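Local coordinates for protein histidinol dehydrogenase (Elizabethkingia anophelis NUHP1, PDB 6AN0) that probably catalyses the last two steps of histidine biosynthesis, the zinc-dependent, NAD-linked oxidation of L-histidinol to L-histidinaldehyde and then to L-histidine, at residues Gln25-Lys30 against Asp269-Leu274; Ala328-Ile333 against Leu373-Tyr378. One frame throughout, in Å; residues are numbered along the deposited sequence. Where two conformers were deposited one is given.

Interaction 1 (Gln25-Lys30 against Asp269-Leu274); sequences QRPVQK and DSQVIL
The side chain of Q271 reaches from the start of strand 271-276 to the loop 25-30 and makes the hydrogen bond of this contact, from Q271 NE2 to the backbone Q25 O, at 3.2 Å. The bond is nearly straight, 170° at the hydrogen, and Q25 O lies close to the plane of the Q271 amide. Its reach comes from an extended chain: CG stands anti to the backbone N (chi1 -176°), and the chain beyond CG continues extended, bringing the amide up to the loop. Both ends of the bond have further partners: NE2 also donates to the backbone O of Q308, and Q25 O also accepts from R310. The other amide atom, OE1, is bonded to the hydroxyl of Y327.

The remaining contacts are van der Waals. The P27 ring leans toward the strand, its CD 3.6 Å from Q271 NE2 and its CG 3.9 Å from the backbone O of D269. R26 crosses Q271 at about a right angle, and its aliphatic part does the touching, with R26 CG 3.6 Å from Q271 OE1. The arginine chain bends at chi2, and the guanidinium, its plane turned 45° from the Q271 amide, goes on to a salt bridge with E242, a hydrogen bond to the backbone O of Y327 and a cation-pi contact with the Y327 ring.

Strand 271-276 belongs to the six-stranded parallel sheet, so the contact holds an irregular N-terminal loop beside the beginning of a sheet strand near the surface. With both polar atoms of the buried Q271 amide engaged, the flip of the group is fixed: oxygen to Y327, nitrogen to two backbone carbonyls, one of them from the loop.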
loop_
_atom_site.group_PDB
_atom_site.type_symbol
_atom_site.label_atom_id
_atom_site.label_comp_id
_atom_site.label_asym_id
_atom_site.label_seq_id
_atom_site.Cartn_x
_atom_site.Cartn_y
_atom_site.Cartn_z
ATOM N N GLN A 25 -23.788 -7.998 -2.749
ATOM C CA GLN A 25 -23.301 -7.485 -4.025
ATOM C C GLN A 25 -23.558 -5.988 -4.171
ATOM O O GLN A 25 -24.675 -5.507 -3.947
ATOM C CB GLN A 25 -23.965 -8.238 -5.178
ATOM C CG GLN A 25 -23.645 -9.712 -5.201
ATOM C CD GLN A 25 -22.175 -9.974 -5.433
ATOM O OE1 GLN A 25 -21.490 -9.198 -6.105
ATOM N NE2 GLN A 25 -21.675 -11.068 -4.869
ATOM N N ARG A 26 -22.520 -5.249 -4.556
ATOM C CA ARG A 26 -22.716 -3.881 -4.988
ATOM C C ARG A 26 -23.413 -3.876 -6.347
ATOM O O ARG A 26 -23.467 -4.905 -7.027
ATOM C CB ARG A 26 -21.380 -3.144 -5.075
ATOM C CG ARG A 26 -20.896 -2.566 -3.749
ATOM C CD ARG A 26 -20.440 -3.662 -2.804
ATOM N NE ARG A 26 -19.723 -3.123 -1.649
ATOM C CZ ARG A 26 -19.206 -3.876 -0.685
ATOM N NH1 ARG A 26 -19.343 -5.196 -0.745
ATOM N NH2 ARG A 26 -18.562 -3.314 0.338
ATOM N N PRO A 27 -23.991 -2.741 -6.746
ATOM C CA PRO A 27 -24.495 -2.635 -8.119
ATOM C C PRO A 27 -23.351 -2.790 -9.110
ATOM O O PRO A 27 -22.204 -2.439 -8.824
ATOM C CB PRO A 27 -25.113 -1.230 -8.173
ATOM C CG PRO A 27 -24.579 -0.505 -6.967
ATOM C CD PRO A 27 -24.312 -1.551 -5.937
ATOM N N VAL A 28 -23.670 -3.359 -10.277
ATOM C CA VAL A 28 -22.650 -3.572 -11.294
ATOM C C VAL A 28 -22.073 -2.227 -11.714
ATOM O O VAL A 28 -22.733 -1.185 -11.615
ATOM C CB VAL A 28 -23.223 -4.329 -12.506
ATOM C CG1 VAL A 28 -23.669 -5.728 -12.105
ATOM C CG2 VAL A 28 -24.377 -3.559 -13.105
ATOM N N GLN A 29 -20.814 -2.243 -12.148
ATOM C CA GLN A 29 -20.153 -1.056 -12.664
ATOM C C GLN A 29 -20.022 -1.139 -14.180
ATOM O O GLN A 29 -20.186 -2.202 -14.781
ATOM C CB GLN A 29 -18.771 -0.874 -12.030
ATOM C CG GLN A 29 -18.828 -0.680 -10.528
ATOM C CD GLN A 29 -17.496 -0.266 -9.946
ATOM O OE1 GLN A 29 -17.156 0.918 -9.925
ATOM N NE2 GLN A 29 -16.731 -1.238 -9.470
ATOM N N LYS A 30 -19.730 0.007 -14.791
ATOM C CA LYS A 30 -19.560 0.073 -16.238
ATOM C C LYS A 30 -18.346 -0.743 -16.675
ATOM O O LYS A 30 -17.296 -0.723 -16.029
ATOM C CB LYS A 30 -19.410 1.529 -16.682
ATOM C CG LYS A 30 -20.700 2.175 -17.143
ATOM C CD LYS A 30 -20.638 3.697 -17.087
ATOM C CE LYS A 30 -21.415 4.298 -18.251
ATOM N NZ LYS A 30 -22.097 5.591 -17.959
ATOM N N ASP A 269 -24.845 5.885 -7.927
ATOM C CA ASP A 269 -24.189 4.588 -7.801
ATOM C C ASP A 269 -23.844 4.227 -6.356
ATOM O O ASP A 269 -23.319 3.135 -6.112
ATOM C CB ASP A 269 -22.917 4.553 -8.661
ATOM C CG ASP A 269 -23.217 4.558 -10.150
ATOM O OD1 ASP A 269 -24.302 4.073 -10.534
ATOM O OD2 ASP A 269 -22.369 5.036 -10.935
ATOM N N SER A 270 -24.111 5.113 -5.401
ATOM C CA SER A 270 -23.928 4.795 -3.992
ATOM C C SER A 270 -24.846 3.649 -3.588
ATOM O O SER A 270 -25.849 3.365 -4.244
ATOM C CB SER A 270 -24.232 6.008 -3.114
ATOM O OG SER A 270 -23.276 7.031 -3.284
ATOM N N GLN A 271 -24.507 3.000 -2.479
ATOM C CA GLN A 271 -25.328 1.920 -1.955
ATOM C C GLN A 271 -25.401 2.036 -0.443
ATOM O O GLN A 271 -24.394 2.329 0.214
ATOM C CB GLN A 271 -24.771 0.537 -2.329
ATOM C CG GLN A 271 -25.668 -0.614 -1.866
ATOM C CD GLN A 271 -25.148 -1.977 -2.274
ATOM O OE1 GLN A 271 -24.016 -2.332 -1.965
ATOM N NE2 GLN A 271 -25.978 -2.751 -2.986
ATOM N N VAL A 272 -26.584 1.796 0.113
ATOM C CA VAL A 272 -26.714 1.735 1.564
ATOM C C VAL A 272 -27.330 0.397 1.955
ATOM O O VAL A 272 -28.157 -0.175 1.235
ATOM C CB VAL A 272 -27.527 2.920 2.146
ATOM C CG1 VAL A 272 -27.052 4.252 1.552
ATOM C CG2 VAL A 272 -29.027 2.730 1.926
ATOM N N ILE A 273 -26.902 -0.107 3.113
ATOM C CA ILE A 273 -27.376 -1.367 3.663
ATOM C C ILE A 273 -27.811 -1.099 5.092
ATOM O O ILE A 273 -27.030 -0.555 5.880
ATOM C CB ILE A 273 -26.281 -2.454 3.644
ATOM C CG1 ILE A 273 -25.721 -2.636 2.229
ATOM C CG2 ILE A 273 -26.839 -3.772 4.182
ATOM C CD1 ILE A 273 -26.676 -3.301 1.289
ATOM N N LEU A 274 -29.052 -1.459 5.422
ATOM C CA LEU A 274 -29.559 -1.373 6.791
ATOM C C LEU A 274 -29.824 -2.782 7.316
ATOM O O LEU A 274 -30.635 -3.520 6.746
ATOM C CB LEU A 274 -30.835 -0.525 6.850
ATOM C CG LEU A 274 -31.615 -0.495 8.175
ATOM C CD1 LEU A 274 -30.757 0.054 9.312
ATOM C CD2 LEU A 274 -32.898 0.324 8.034
#

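Interaction 2 (Ala328-Ile333 against Leu373-Tyr378); sequences APEHLI and LPTNGY
E330 lies against the loop 373-378 along much of its length, and this is the tightly packed part of the contact. Its CA approaches P374 O at 3.4 Å in a CA-H...O contact, and its CG lies 3.6 Å from L373 CB, the two side chains crossing at about a right angle. With CG anti to the backbone N (chi1 -179°) and the chain extended beyond it, the carboxylate is carried past the loop backbone. There E330 OE1 comes within 3.8 Å of T375 OG1, a distance of packing only; that hydroxyl is hydrogen-bonded to the backbone O of P240. On the neighbouring residue, H331 NE2 touches L373 CD1 at 3.4 Å. H331 ND1 is bonded to the backbone O of E242, which helps to fix the rotation of the ring.

The other end of the contact is looser and hydrated. A328, which leaves helix 317-327 with positive phi, packs beside G377, A328 O lying 3.8 Å from G377 CA, and a water joins the two backbones. The water donates to A328 O at 2.8 Å and to P374 O at 2.9 Å, and accepts a weak bond from G377 N. G377 sits in a type I' turn from T375 to Y378, closed by Y378 N to T375 O at 2.9 Å.

E330, just before strand 331-335, and H331, its first residue, are the predicted proton acceptors of the enzyme, and H331 also packs on D364, a ligand of the bound zinc ion. Their contact with the loop uses no conventional direct hydrogen bond: the glutamate chain packs on L373 CB and the P374 carbonyl, which accepts a CA-H...O contact, the leucine methyl meets the imidazole, and the conventional polar link between the segments is the water beside A328.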
loop_
_atom_site.group_PDB
_atom_site.type_symbol
_atom_site.label_atom_id
_atom_site.label_comp_id
_atom_site.label_asym_id
_atom_site.label_seq_id
_atom_site.Cartn_x
_atom_site.Cartn_y
_atom_site.Cartn_z
ATOM N N ALA A 328 -17.984 -5.983 4.011
ATOM C CA ALA A 328 -16.790 -5.141 4.145
ATOM C C ALA A 328 -17.102 -3.703 3.738
ATOM O O ALA A 328 -16.607 -3.222 2.706
ATOM C CB ALA A 328 -15.631 -5.709 3.322
ATOM N N PRO A 329 -17.898 -2.986 4.532
ATOM C CA PRO A 329 -18.394 -1.670 4.114
ATOM C C PRO A 329 -17.343 -0.569 4.215
ATOM O O PRO A 329 -16.462 -0.579 5.081
ATOM C CB PRO A 329 -19.544 -1.402 5.096
ATOM C CG PRO A 329 -19.105 -2.141 6.371
ATOM C CD PRO A 329 -18.420 -3.397 5.851
ATOM N N GLU A 330 -17.455 0.409 3.313
ATOM C CA GLU A 330 -16.629 1.611 3.436
ATOM C C GLU A 330 -16.870 2.307 4.781
ATOM O O GLU A 330 -15.922 2.663 5.491
ATOM C CB GLU A 330 -16.923 2.571 2.283
ATOM C CG GLU A 330 -16.091 3.838 2.337
ATOM C CD GLU A 330 -16.633 4.948 1.459
ATOM O OE1 GLU A 330 -17.811 4.876 1.061
ATOM O OE2 GLU A 330 -15.885 5.910 1.197
ATOM N N HIS A 331 -18.138 2.517 5.139
ATOM C CA HIS A 331 -18.516 3.079 6.434
ATOM C C HIS A 331 -19.437 2.112 7.157
ATOM O O HIS A 331 -20.363 1.558 6.551
ATOM C CB HIS A 331 -19.275 4.401 6.295
ATOM C CG HIS A 331 -18.572 5.439 5.490
ATOM N ND1 HIS A 331 -18.810 5.619 4.143
ATOM C CD2 HIS A 331 -17.674 6.387 5.847
ATOM C CE1 HIS A 331 -18.074 6.624 3.702
ATOM N NE2 HIS A 331 -17.374 7.106 4.715
ATOM N N LEU A 332 -19.210 1.937 8.457
ATOM C CA LEU A 332 -20.051 1.085 9.296
ATOM C C LEU A 332 -20.588 1.929 10.442
ATOM O O LEU A 332 -19.805 2.517 11.187
ATOM C CB LEU A 332 -19.239 -0.092 9.842
ATOM C CG LEU A 332 -19.922 -0.954 10.906
ATOM C CD1 LEU A 332 -21.206 -1.564 10.322
ATOM C CD2 LEU A 332 -18.979 -2.052 11.389
ATOM N N ILE A 333 -21.909 1.980 10.603
ATOM C CA ILE A 333 -22.513 2.669 11.744
ATOM C C ILE A 333 -23.116 1.626 12.679
ATOM O O ILE A 333 -24.012 0.867 12.285
ATOM C CB ILE A 333 -23.571 3.695 11.305
ATOM C CG1 ILE A 333 -22.957 4.720 10.333
ATOM C CG2 ILE A 333 -24.168 4.399 12.536
ATOM C CD1 ILE A 333 -23.923 5.822 9.872
ATOM N N LEU A 373 -11.523 6.551 1.881
ATOM C CA LEU A 373 -11.702 5.213 2.427
ATOM C C LEU A 373 -11.961 4.183 1.336
ATOM O O LEU A 373 -12.518 4.509 0.287
ATOM C CB LEU A 373 -12.879 5.195 3.405
ATOM C CG LEU A 373 -12.717 6.027 4.671
ATOM C CD1 LEU A 373 -14.086 6.277 5.302
ATOM C CD2 LEU A 373 -11.823 5.268 5.640
ATOM N N PRO A 374 -11.596 2.922 1.582
ATOM C CA PRO A 374 -11.775 1.865 0.569
ATOM C C PRO A 374 -13.231 1.433 0.465
ATOM O O PRO A 374 -13.886 1.124 1.467
ATOM C CB PRO A 374 -10.901 0.719 1.095
ATOM C CG PRO A 374 -10.914 0.919 2.577
ATOM C CD PRO A 374 -10.886 2.426 2.779
ATOM N N THR A 375 -13.718 1.388 -0.750
ATOM C CA THR A 375 -15.112 1.101 -1.045
ATOM C C THR A 375 -15.206 -0.171 -1.895
ATOM O O THR A 375 -14.192 -0.759 -2.289
ATOM C CB THR A 375 -15.723 2.311 -1.747
ATOM O OG1 THR A 375 -17.148 2.290 -1.593
ATOM C CG2 THR A 375 -15.333 2.257 -3.202
ATOM N N ASN A 376 -16.439 -0.615 -2.159
ATOM C CA ASN A 376 -16.705 -1.730 -3.074
ATOM C C ASN A 376 -16.046 -3.023 -2.598
ATOM O O ASN A 376 -15.706 -3.897 -3.404
ATOM C CB ASN A 376 -16.253 -1.390 -4.499
ATOM C CG ASN A 376 -16.913 -2.263 -5.552
ATOM O OD1 ASN A 376 -17.990 -2.818 -5.337
ATOM N ND2 ASN A 376 -16.256 -2.394 -6.698
ATOM N N GLY A 377 -15.868 -3.160 -1.284
ATOM C CA GLY A 377 -15.249 -4.336 -0.713
ATOM C C GLY A 377 -13.749 -4.250 -0.558
ATOM O O GLY A 377 -13.143 -5.189 -0.025
ATOM N N TYR A 378 -13.122 -3.151 -0.992
ATOM C CA TYR A 378 -11.689 -3.007 -0.779
ATOM C C TYR A 378 -11.322 -2.827 0.685
ATOM O O TYR A 378 -10.130 -2.821 1.008
ATOM C CB TYR A 378 -11.146 -1.852 -1.615
ATOM C CG TYR A 378 -11.007 -2.263 -3.070
ATOM C CD1 TYR A 378 -10.071 -3.221 -3.450
ATOM C CD2 TYR A 378 -11.828 -1.728 -4.048
ATOM C CE1 TYR A 378 -9.935 -3.612 -4.767
ATOM C CE2 TYR A 378 -11.707 -2.127 -5.386
ATOM C CZ TYR A 378 -10.753 -3.069 -5.728
ATOM O OH TYR A 378 -10.612 -3.468 -7.036
HETATM O O HOH W 1 -15.077 -1.530 1.136
#

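Both contacts join a loop to the beginning of a strand in the same parallel sheet, where strands 271-276 and 331-335 flank strand 242-247. Interaction 1 lies toward the surface, yet relies on a buried amide bonded directly to backbone; interaction 2 is buried deeper and depends on packing, with water linking the backbones. The two meet at R26, whose NH2 makes a weak hydrogen bond to A328 O and whose side chain also packs on N376. E242, from the intervening strand, bridges them further: its carboxylate takes a salt bridge from R26 and hydrogen bonds from the backbone N atoms of E330 and N376.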